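Local coordinates for uncharacterized conserved protein (Methanococcus maripaludis S2, PDB 3C2Q) that catalyses the conversion of L-ornithine to L-proline with release of ammonia, using NAD(+) as cofactor, at residues Phe26-His32 with Pro48-Ile54; Gly137-Gly142 with Tyr163-Ala169; Lys121-Arg127 with Leu338-Glu342. One frame throughout, in Å; residues are numbered along the deposited sequence.

Contact 1 of 3, residues Phe26-His32 with Pro48-Ile54. With IMD (imidazole), chain G.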
loop_
_atom_site.group_PDB
_atom_site.type_symbol
_atom_site.label_atom_id
_atom_site.label_comp_id
_atom_site.label_asym_id
_atom_site.label_seq_id
_atom_site.Cartn_x
_atom_site.Cartn_y
_atom_site.Cartn_z
ATOM N N PHE B 26 22.850 6.244 -31.259
ATOM C CA PHE B 26 21.633 7.064 -31.350
ATOM C C PHE B 26 21.205 7.652 -30.002
ATOM O O PHE B 26 21.335 6.997 -28.958
ATOM C CB PHE B 26 20.477 6.286 -31.975
ATOM C CG PHE B 26 19.863 5.234 -31.068
ATOM C CD1 PHE B 26 18.807 5.561 -30.220
ATOM C CD2 PHE B 26 20.316 3.923 -31.102
ATOM C CE1 PHE B 26 18.233 4.596 -29.396
ATOM C CE2 PHE B 26 19.747 2.940 -30.298
ATOM C CZ PHE B 26 18.692 3.286 -29.436
ATOM N N TYR B 27 20.733 8.889 -30.045
ATOM C CA TYR B 27 20.239 9.605 -28.882
ATOM C C TYR B 27 18.820 9.099 -28.562
ATOM O O TYR B 27 17.952 8.966 -29.463
ATOM C CB TYR B 27 20.233 11.117 -29.144
ATOM C CG TYR B 27 19.676 11.972 -28.000
ATOM C CD1 TYR B 27 20.441 12.243 -26.866
ATOM C CD2 TYR B 27 18.396 12.508 -28.069
ATOM C CE1 TYR B 27 19.940 13.025 -25.824
ATOM C CE2 TYR B 27 17.883 13.299 -27.041
ATOM C CZ TYR B 27 18.654 13.546 -25.928
ATOM O OH TYR B 27 18.135 14.345 -24.950
ATOM N N SER B 28 18.622 8.768 -27.284
ATOM C CA SER B 28 17.311 8.322 -26.790
ATOM C C SER B 28 16.745 9.467 -25.948
ATOM O O SER B 28 17.401 9.924 -25.030
ATOM C CB SER B 28 17.466 7.036 -25.963
ATOM O OG SER B 28 16.203 6.522 -25.591
ATOM N N THR B 29 15.552 9.950 -26.296
ATOM C CA THR B 29 15.056 11.220 -25.816
ATOM C C THR B 29 14.619 11.157 -24.335
ATOM O O THR B 29 14.268 10.081 -23.818
ATOM C CB THR B 29 13.835 11.673 -26.630
ATOM O OG1 THR B 29 12.893 10.590 -26.693
ATOM C CG2 THR B 29 14.245 12.051 -28.099
ATOM N N THR B 30 14.658 12.325 -23.701
ATOM C CA THR B 30 13.962 12.609 -22.459
ATOM C C THR B 30 12.512 12.987 -22.782
ATOM O O THR B 30 12.084 12.980 -23.963
ATOM C CB THR B 30 14.602 13.798 -21.725
ATOM O OG1 THR B 30 14.287 15.003 -22.427
ATOM C CG2 THR B 30 16.141 13.637 -21.588
ATOM N N ASN B 31 11.728 13.330 -21.751
ATOM C CA ASN B 31 10.400 13.846 -22.023
ATOM C C ASN B 31 10.367 15.394 -22.165
ATOM O O ASN B 31 9.301 16.010 -22.226
ATOM C CB ASN B 31 9.370 13.323 -20.986
ATOM C CG ASN B 31 9.685 13.743 -19.568
ATOM O OD1 ASN B 31 10.835 14.016 -19.224
ATOM N ND2 ASN B 31 8.656 13.749 -18.707
ATOM N N HIS B 32 11.547 16.010 -22.237
ATOM C CA HIS B 32 11.636 17.471 -22.301
ATOM C C HIS B 32 11.754 18.026 -23.733
ATOM O O HIS B 32 12.298 17.357 -24.609
ATOM C CB HIS B 32 12.837 17.957 -21.493
ATOM C CG HIS B 32 12.924 17.380 -20.108
ATOM N ND1 HIS B 32 11.924 17.533 -19.171
ATOM C CD2 HIS B 32 13.913 16.690 -19.497
ATOM C CE1 HIS B 32 12.288 16.939 -18.044
ATOM N NE2 HIS B 32 13.485 16.404 -18.222
ATOM N N PRO B 48 7.877 16.559 -28.180
ATOM C CA PRO B 48 8.771 15.956 -27.204
ATOM C C PRO B 48 8.075 14.769 -26.496
ATOM O O PRO B 48 6.891 14.867 -26.204
ATOM C CB PRO B 48 9.085 17.095 -26.235
ATOM C CG PRO B 48 8.193 18.214 -26.569
ATOM C CD PRO B 48 7.715 18.012 -27.971
ATOM N N LYS B 49 8.810 13.672 -26.282
ATOM C CA LYS B 49 8.271 12.396 -25.770
ATOM C C LYS B 49 9.492 11.543 -25.483
ATOM O O LYS B 49 10.418 11.528 -26.293
ATOM C CB LYS B 49 7.385 11.727 -26.832
ATOM C CG LYS B 49 6.751 10.357 -26.450
ATOM C CD LYS B 49 7.337 9.199 -27.267
ATOM C CE LYS B 49 6.805 7.826 -26.859
ATOM N NZ LYS B 49 7.333 7.374 -25.526
HETATM N N MSE B 50 9.503 10.829 -24.346
HETATM C CA MSE B 50 10.688 10.100 -23.880
HETATM C C MSE B 50 10.910 8.796 -24.634
HETATM O O MSE B 50 9.976 8.264 -25.257
HETATM C CB MSE B 50 10.525 9.778 -22.376
HETATM C CG MSE B 50 9.493 8.697 -22.117
HETATM SE SE MSE B 50 9.457 8.255 -20.172
HETATM C CE MSE B 50 8.586 9.891 -19.533
ATOM N N ASP B 51 12.116 8.231 -24.517
ATOM C CA ASP B 51 12.368 6.865 -24.996
ATOM C C ASP B 51 12.065 6.726 -26.494
ATOM O O ASP B 51 11.577 5.688 -26.971
ATOM C CB ASP B 51 11.543 5.837 -24.168
ATOM C CG ASP B 51 11.957 5.787 -22.711
ATOM O OD1 ASP B 51 13.069 6.260 -22.344
ATOM O OD2 ASP B 51 11.166 5.235 -21.905
ATOM N N ALA B 52 12.339 7.799 -27.228
ATOM C CA ALA B 52 12.153 7.818 -28.665
ATOM C C ALA B 52 13.415 8.415 -29.335
ATOM O O ALA B 52 14.433 8.661 -28.686
ATOM C CB ALA B 52 10.895 8.615 -29.036
ATOM N N VAL B 53 13.357 8.611 -30.644
ATOM C CA VAL B 53 14.554 9.134 -31.317
ATOM C C VAL B 53 14.253 10.455 -32.014
ATOM O O VAL B 53 13.092 10.819 -32.253
ATOM C CB VAL B 53 15.213 8.116 -32.315
ATOM C CG1 VAL B 53 15.603 6.843 -31.607
ATOM C CG2 VAL B 53 14.295 7.822 -33.445
ATOM N N ILE B 54 15.309 11.166 -32.364
ATOM C CA ILE B 54 15.098 12.408 -33.064
ATOM C C ILE B 54 15.463 12.228 -34.541
ATOM O O ILE B 54 16.607 11.860 -34.870
ATOM C CB ILE B 54 15.874 13.534 -32.386
ATOM C CG1 ILE B 54 15.263 13.771 -30.980
ATOM C CG2 ILE B 54 15.862 14.824 -33.262
ATOM C CD1 ILE B 54 15.898 14.910 -30.189
HETATM N N1 IMD G . 19.765 14.280 -22.733
HETATM C C2 IMD G . 19.504 13.101 -22.104
HETATM N N3 IMD G . 20.325 13.010 -21.017
HETATM C C4 IMD G . 21.133 14.097 -21.005
HETATM C C5 IMD G . 20.780 14.893 -22.081
HETATM O O HOH W 1 17.985 10.137 -31.918
HETATM O O HOH W 2 15.374 7.529 -23.130
HETATM O O HOH W 3 11.813 14.929 -25.922
#
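Thr-29 is the residue by which the extended loop 26-32 docks onto 48-54, a turn that runs into the start of strand 53-57 of the mixed sheet. Two backbone bonds fix it: Thr-29 N donates to Ala-52 O (2.9 Å), and Asp-51 N donates to Thr-29 O (2.9 Å). Its side chain adds two more. With OG1 between the backbone N and the carbonyl carbon (chi1 50°), the hydroxyl faces the turn, donating to a lone pair of Lys-49 O at 2.7 Å and accepting from Ala-52 N at 2.9 Å. A valine here would probably leave Lys-49 O and Ala-52 N without their hydroxyl mate and the turn less firmly fixed. Within the loop, His-32 N bonds to Thr-30 OG1, an ST turn.

Water bridges extend the seam: one joins Tyr-27 O to Ile-54 N, another gathers Ser-28 OG, Thr-29 O and Asp-51 OD1.

Apolar groups fill in between. Thr-29 CG2 meets Ile-54 CG1 at 3.5 Å, and Asn-31 CB lies 3.8 Å from CE of selenomethionine Met-50. Phe-26 CD1 touches Val-53 CG1 (3.7 Å), while its ring stacks on Tyr-206 of a second subunit. Tyr-27 runs alongside Ile-54; N1 of an imidazole, probably from the crystallisation liquor, comes to the ring edge near its plane and donates to Tyr-27 OH at 2.8 Å.

Contact 2 of 3, residues Gly137-Gly142 with Tyr163-Ala169; sequences GIAIVG and YIQAILA
Ile-140 is held through both its backbone N and O: Leu-168 N donates to Ile-140 O (2.8 Å, N-H...O angle 168°), and Ile-140 N donates to Ala-166 O at 2.9 Å. Gly-142 N bonds to Leu-168 O at 3.1 Å. At the start of the pair Ile-138 O accepts from Gln-165 N at 2.8 Å and, weakly, from Ala-166 N. Here a side chain takes over from the backbone: Gln-165, bent at chi2 (62°), folds back and offers a lone pair of OE1, in the amide plane, to Ile-138 N at 2.9 Å. NE2 of the same amide is held by Gly-162 O, so both ends are fixed. Gly-137 lies beside OE1, where a CB would collide with it; its backbone angles alone would also call for glycine.

Strands 138-142 and 166-169 run parallel, 19° apart, as the first two strands of the Rossmann-type sheet; helix 152-160 lies in the beta-alpha-beta crossover between them. On the face turned to that helix, Ile-140 and Ile-164 cross at about a right angle, CG1 of Ile-140 against CD1 of Ile-164 at 3.7 Å, and both touch the helix, as does Ile-167. On the other face Ala-139 CB meets Ala-166 CB at 4.1 Å, next to Val-141 and Leu-168. Ile-138 lays its CB against Tyr-163 O (3.4 Å) and packs against Met-123 and Ile-126 of helix 112-133.

The chemistry is that of a buried sheet centre: main-chain polar groups pair with one another, or at Ile-138 N with a side-chain amide, and aliphatic side chains fill both sides. Val-141 and Gly-142, at the C-terminal end of strand 138-142, lie near His-285 and Thr-282, which by similarity bind NAD(+), consistent with a part in shaping the nucleotide pocket.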
loop_
_atom_site.group_PDB
_atom_site.type_symbol
_atom_site.label_atom_id
_atom_site.label_comp_id
_atom_site.label_asym_id
_atom_site.label_seq_id
_atom_site.Cartn_x
_atom_site.Cartn_y
_atom_site.Cartn_z
ATOM N N GLY B 137 -6.515 23.132 -22.997
ATOM C CA GLY B 137 -7.557 22.369 -22.366
ATOM C C GLY B 137 -7.024 21.194 -21.551
ATOM O O GLY B 137 -5.835 21.093 -21.282
ATOM N N ILE B 138 -7.936 20.341 -21.121
ATOM C CA ILE B 138 -7.639 19.323 -20.105
ATOM C C ILE B 138 -8.009 17.964 -20.659
ATOM O O ILE B 138 -9.086 17.803 -21.235
ATOM C CB ILE B 138 -8.464 19.564 -18.801
ATOM C CG1 ILE B 138 -8.111 20.929 -18.193
ATOM C CG2 ILE B 138 -8.253 18.367 -17.779
ATOM C CD1 ILE B 138 -8.943 21.338 -16.937
ATOM N N ALA B 139 -7.127 16.982 -20.478
ATOM C CA ALA B 139 -7.501 15.594 -20.738
ATOM C C ALA B 139 -7.580 14.817 -19.413
ATOM O O ALA B 139 -6.796 15.072 -18.481
ATOM C CB ALA B 139 -6.491 14.914 -21.683
ATOM N N ILE B 140 -8.516 13.877 -19.358
ATOM C CA ILE B 140 -8.661 12.950 -18.219
ATOM C C ILE B 140 -8.229 11.587 -18.660
ATOM O O ILE B 140 -8.615 11.100 -19.751
ATOM C CB ILE B 140 -10.147 12.840 -17.724
ATOM C CG1 ILE B 140 -10.684 14.192 -17.237
ATOM C CG2 ILE B 140 -10.326 11.725 -16.658
ATOM C CD1 ILE B 140 -9.896 14.868 -16.091
ATOM N N VAL B 141 -7.447 10.947 -17.806
ATOM C CA VAL B 141 -7.078 9.567 -18.017
ATOM C C VAL B 141 -7.727 8.830 -16.846
ATOM O O VAL B 141 -7.508 9.210 -15.692
ATOM C CB VAL B 141 -5.516 9.428 -17.997
ATOM C CG1 VAL B 141 -5.089 8.011 -18.148
ATOM C CG2 VAL B 141 -4.877 10.275 -19.119
ATOM N N GLY B 142 -8.520 7.792 -17.109
ATOM C CA GLY B 142 -9.291 7.235 -15.999
ATOM C C GLY B 142 -9.466 5.734 -15.996
ATOM O O GLY B 142 -9.470 5.101 -17.066
ATOM N N TYR B 163 -15.248 21.451 -18.791
ATOM C CA TYR B 163 -13.866 21.366 -18.275
ATOM C C TYR B 163 -12.961 20.361 -19.003
ATOM O O TYR B 163 -11.739 20.465 -18.935
ATOM C CB TYR B 163 -13.840 21.043 -16.771
ATOM C CG TYR B 163 -14.332 22.157 -15.903
ATOM C CD1 TYR B 163 -13.494 23.195 -15.512
ATOM C CD2 TYR B 163 -15.647 22.181 -15.487
ATOM C CE1 TYR B 163 -13.979 24.244 -14.720
ATOM C CE2 TYR B 163 -16.132 23.209 -14.685
ATOM C CZ TYR B 163 -15.299 24.226 -14.314
ATOM O OH TYR B 163 -15.826 25.230 -13.507
ATOM N N ILE B 164 -13.557 19.401 -19.694
ATOM C CA ILE B 164 -12.834 18.239 -20.187
ATOM C C ILE B 164 -12.797 18.215 -21.712
ATOM O O ILE B 164 -13.842 18.115 -22.317
ATOM C CB ILE B 164 -13.510 16.909 -19.680
ATOM C CG1 ILE B 164 -13.732 16.919 -18.144
ATOM C CG2 ILE B 164 -12.731 15.695 -20.144
ATOM C CD1 ILE B 164 -12.534 17.345 -17.354
ATOM N N GLN B 165 -11.603 18.233 -22.317
ATOM C CA GLN B 165 -11.482 18.198 -23.793
ATOM C C GLN B 165 -11.126 16.826 -24.386
ATOM O O GLN B 165 -11.156 16.627 -25.602
ATOM C CB GLN B 165 -10.504 19.282 -24.263
ATOM C CG GLN B 165 -11.065 20.726 -24.187
ATOM C CD GLN B 165 -11.440 21.194 -22.782
ATOM O OE1 GLN B 165 -10.590 21.282 -21.893
ATOM N NE2 GLN B 165 -12.728 21.491 -22.570
ATOM N N ALA B 166 -10.812 15.851 -23.529
ATOM C CA ALA B 166 -10.547 14.513 -23.998
ATOM C C ALA B 166 -10.597 13.548 -22.834
ATOM O O ALA B 166 -10.263 13.929 -21.706
ATOM C CB ALA B 166 -9.144 14.413 -24.716
ATOM N N ILE B 167 -10.979 12.305 -23.129
ATOM C CA ILE B 167 -10.910 11.191 -22.145
ATOM C C ILE B 167 -10.204 9.987 -22.734
ATOM O O ILE B 167 -10.574 9.493 -23.802
ATOM C CB ILE B 167 -12.314 10.746 -21.627
ATOM C CG1 ILE B 167 -12.977 11.900 -20.850
ATOM C CG2 ILE B 167 -12.187 9.466 -20.725
ATOM C CD1 ILE B 167 -14.302 11.531 -20.182
ATOM N N LEU B 168 -9.160 9.521 -22.055
ATOM C CA LEU B 168 -8.465 8.319 -22.439
ATOM C C LEU B 168 -8.752 7.275 -21.366
ATOM O O LEU B 168 -8.590 7.564 -20.183
ATOM C CB LEU B 168 -6.963 8.593 -22.507
ATOM C CG LEU B 168 -6.555 9.818 -23.329
ATOM C CD1 LEU B 168 -5.040 9.914 -23.354
ATOM C CD2 LEU B 168 -7.109 9.702 -24.744
ATOM N N ALA B 169 -9.182 6.086 -21.764
ATOM C CA ALA B 169 -9.593 5.085 -20.777
ATOM C C ALA B 169 -9.607 3.754 -21.496
ATOM O O ALA B 169 -9.040 3.653 -22.602
ATOM C CB ALA B 169 -10.976 5.445 -20.187
#

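Contact 3 of 3, residues Lys121-Arg127 with Leu338-Glu342; sequences KEMHEIR and LERLE
Arg-127 and Glu-342 form the salt bridge at one end of a helix-helix contact, where 121-127 of helix 112-133 meets 338-342 at the C-terminal end of helix 327-342, both packed beside the Rossmann-type sheet. The axes cross at 54° and come within 10.0 Å.

Arg-127 NH1 donates to Glu-342 OE1 at 3.2 Å in a nearly straight bond. The oxygen lies in the guanidinium plane, but the nitrogen approaches it from above the carboxylate, and the two flat groups stand 77° apart: a single-bond contact, not the paired, coplanar kind. A bend at chi3 (45°) brings the guanidinium edge up to Glu-342. Neither partner depends on this bond alone. NH1 also donates to Leu-161 O, Glu-342 OE2 is bonded to Tyr-163 OH, and the Tyr-163 ring makes a cation-pi contact with Arg-127, so one tyrosine braces both charges. Glu-342 is exposed although Arg-127 is buried. Some helical N-H groups are met within the segments: Arg-127 N by Met-123 O, Glu-342 N by Leu-338 O.

Away from the charges the contact is apolar. Leu-341 CB lies over one face of the His-124 ring, 4.0 Å from ND1, while Leu-341 CD1 touches His-124 CB at 3.8 Å and also packs 3.8 Å from Lys-121 N. Deeper in, Leu-338 and selenomethionine Met-123 cross at about a right angle. There Leu-338 CD2 faces Met-123 CB at 4.1 Å, and its CD1 meets the methyl CE of Met-123 at 3.9 Å.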
loop_
_atom_site.group_PDB
_atom_site.type_symbol
_atom_site.label_atom_id
_atom_site.label_comp_id
_atom_site.label_asym_id
_atom_site.label_seq_id
_atom_site.Cartn_x
_atom_site.Cartn_y
_atom_site.Cartn_z
ATOM N N LYS B 121 -8.791 25.711 -9.048
ATOM C CA LYS B 121 -8.438 27.044 -9.566
ATOM C C LYS B 121 -7.725 26.925 -10.923
ATOM O O LYS B 121 -8.044 27.661 -11.881
ATOM C CB LYS B 121 -7.546 27.805 -8.599
ATOM C CG LYS B 121 -7.177 29.230 -9.109
ATOM C CD LYS B 121 -8.338 30.207 -8.857
ATOM C CE LYS B 121 -8.551 31.204 -10.019
ATOM N NZ LYS B 121 -9.979 31.707 -10.028
ATOM N N GLU B 122 -6.750 26.016 -11.004
ATOM C CA GLU B 122 -6.069 25.790 -12.261
ATOM C C GLU B 122 -6.987 25.275 -13.379
ATOM O O GLU B 122 -6.894 25.749 -14.523
ATOM C CB GLU B 122 -4.845 24.894 -12.074
ATOM C CG GLU B 122 -3.761 25.228 -13.073
ATOM C CD GLU B 122 -2.457 24.481 -12.837
ATOM O OE1 GLU B 122 -2.267 23.914 -11.716
ATOM O OE2 GLU B 122 -1.622 24.473 -13.786
HETATM N N MSE B 123 -7.881 24.331 -13.076
HETATM C CA MSE B 123 -8.817 23.837 -14.083
HETATM C C MSE B 123 -9.743 24.979 -14.583
HETATM O O MSE B 123 -10.082 25.057 -15.759
HETATM C CB MSE B 123 -9.687 22.715 -13.519
HETATM C CG MSE B 123 -8.914 21.422 -13.196
HETATM SE SE MSE B 123 -10.153 20.153 -12.374
HETATM C CE MSE B 123 -11.405 19.793 -13.820
ATOM N N HIS B 124 -10.153 25.842 -13.664
ATOM C CA HIS B 124 -11.016 26.974 -14.016
ATOM C C HIS B 124 -10.276 27.933 -14.956
ATOM O O HIS B 124 -10.804 28.322 -15.990
ATOM C CB HIS B 124 -11.500 27.684 -12.758
ATOM C CG HIS B 124 -12.491 28.771 -13.034
ATOM N ND1 HIS B 124 -13.850 28.544 -13.085
ATOM C CD2 HIS B 124 -12.316 30.089 -13.285
ATOM C CE1 HIS B 124 -14.471 29.679 -13.343
ATOM N NE2 HIS B 124 -13.564 30.632 -13.465
ATOM N N GLU B 125 -9.039 28.268 -14.610
ATOM C CA GLU B 125 -8.200 29.112 -15.451
ATOM C C GLU B 125 -7.983 28.493 -16.827
ATOM O O GLU B 125 -8.090 29.178 -17.855
ATOM C CB GLU B 125 -6.842 29.328 -14.786
ATOM C CG GLU B 125 -6.891 30.185 -13.550
ATOM C CD GLU B 125 -5.544 30.226 -12.816
ATOM O OE1 GLU B 125 -4.694 29.312 -13.005
ATOM O OE2 GLU B 125 -5.336 31.167 -12.020
ATOM N N ILE B 126 -7.666 27.196 -16.853
ATOM C CA ILE B 126 -7.435 26.495 -18.106
ATOM C C ILE B 126 -8.702 26.426 -18.980
ATOM O O ILE B 126 -8.623 26.625 -20.205
ATOM C CB ILE B 126 -6.779 25.078 -17.867
ATOM C CG1 ILE B 126 -5.312 25.235 -17.443
ATOM C CG2 ILE B 126 -6.930 24.180 -19.101
ATOM C CD1 ILE B 126 -4.696 23.992 -16.733
ATOM N N ARG B 127 -9.857 26.173 -18.380
ATOM C CA ARG B 127 -11.101 26.150 -19.152
ATOM C C ARG B 127 -11.393 27.523 -19.787
ATOM O O ARG B 127 -11.824 27.570 -20.935
ATOM C CB ARG B 127 -12.306 25.736 -18.328
ATOM C CG ARG B 127 -13.512 25.464 -19.215
ATOM C CD ARG B 127 -14.819 25.359 -18.473
ATOM N NE ARG B 127 -14.991 26.412 -17.471
ATOM C CZ ARG B 127 -16.101 26.586 -16.755
ATOM N NH1 ARG B 127 -17.140 25.803 -16.958
ATOM N NH2 ARG B 127 -16.186 27.558 -15.841
ATOM N N LEU B 338 -15.270 23.504 -8.029
ATOM C CA LEU B 338 -15.489 24.061 -9.373
ATOM C C LEU B 338 -16.833 24.838 -9.421
ATOM O O LEU B 338 -16.887 25.949 -9.941
ATOM C CB LEU B 338 -15.466 22.946 -10.433
ATOM C CG LEU B 338 -14.148 22.181 -10.669
ATOM C CD1 LEU B 338 -14.365 20.935 -11.564
ATOM C CD2 LEU B 338 -13.104 23.115 -11.243
ATOM N N GLU B 339 -17.894 24.262 -8.855
ATOM C CA GLU B 339 -19.195 24.952 -8.764
ATOM C C GLU B 339 -19.120 26.242 -7.931
ATOM O O GLU B 339 -19.715 27.262 -8.315
ATOM C CB GLU B 339 -20.284 23.998 -8.273
ATOM C CG GLU B 339 -20.540 22.865 -9.268
ATOM C CD GLU B 339 -21.451 21.778 -8.723
ATOM O OE1 GLU B 339 -21.370 21.479 -7.512
ATOM O OE2 GLU B 339 -22.215 21.188 -9.508
ATOM N N ARG B 340 -18.355 26.218 -6.840
ATOM C CA ARG B 340 -18.086 27.423 -6.026
ATOM C C ARG B 340 -17.425 28.542 -6.843
ATOM O O ARG B 340 -17.870 29.702 -6.792
ATOM C CB ARG B 340 -17.222 27.084 -4.799
ATOM C CG ARG B 340 -17.173 28.178 -3.715
ATOM C CD ARG B 340 -16.112 27.901 -2.619
ATOM N NE ARG B 340 -14.744 27.960 -3.149
ATOM C CZ ARG B 340 -14.059 29.082 -3.382
ATOM N NH1 ARG B 340 -14.591 30.271 -3.123
ATOM N NH2 ARG B 340 -12.835 29.021 -3.878
ATOM N N LEU B 341 -16.359 28.199 -7.579
ATOM C CA LEU B 341 -15.668 29.140 -8.466
ATOM C C LEU B 341 -16.554 29.709 -9.580
ATOM O O LEU B 341 -16.442 30.890 -9.905
ATOM C CB LEU B 341 -14.419 28.515 -9.098
ATOM C CG LEU B 341 -13.274 28.109 -8.187
ATOM C CD1 LEU B 341 -12.171 27.376 -8.989
ATOM C CD2 LEU B 341 -12.719 29.312 -7.435
ATOM N N GLU B 342 -17.413 28.878 -10.158
ATOM C CA GLU B 342 -18.313 29.315 -11.224
ATOM C C GLU B 342 -19.336 30.340 -10.708
ATOM O O GLU B 342 -19.745 31.244 -11.442
ATOM C CB GLU B 342 -19.016 28.118 -11.868
ATOM C CG GLU B 342 -19.097 28.190 -13.401
ATOM C CD GLU B 342 -19.076 26.799 -14.086
ATOM O OE1 GLU B 342 -19.679 26.662 -15.182
ATOM O OE2 GLU B 342 -18.456 25.847 -13.540
#

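Overall arrangement
Contact 2 lies at the heart of the chain, two neighbouring strands of the parallel sheet, whereas contact 3 pairs helices packed beside that sheet and is only partly buried. The two meet through the loop at Tyr-163, and helix 112-133 of contact 3 leads into strand 138-142 of contact 2. Contact 1 stands apart, beside the mixed sheet, its centre about 24 Å from that of contact 2 and 34 Å from that of contact 3, and is buried partly by other subunits. Backbone pairing dominates contact 2; contact 1 ties a loop to a turn and the start of a strand by a few backbone bonds, one threonine hydroxyl and waters; contact 3 combines aliphatic packing with charge.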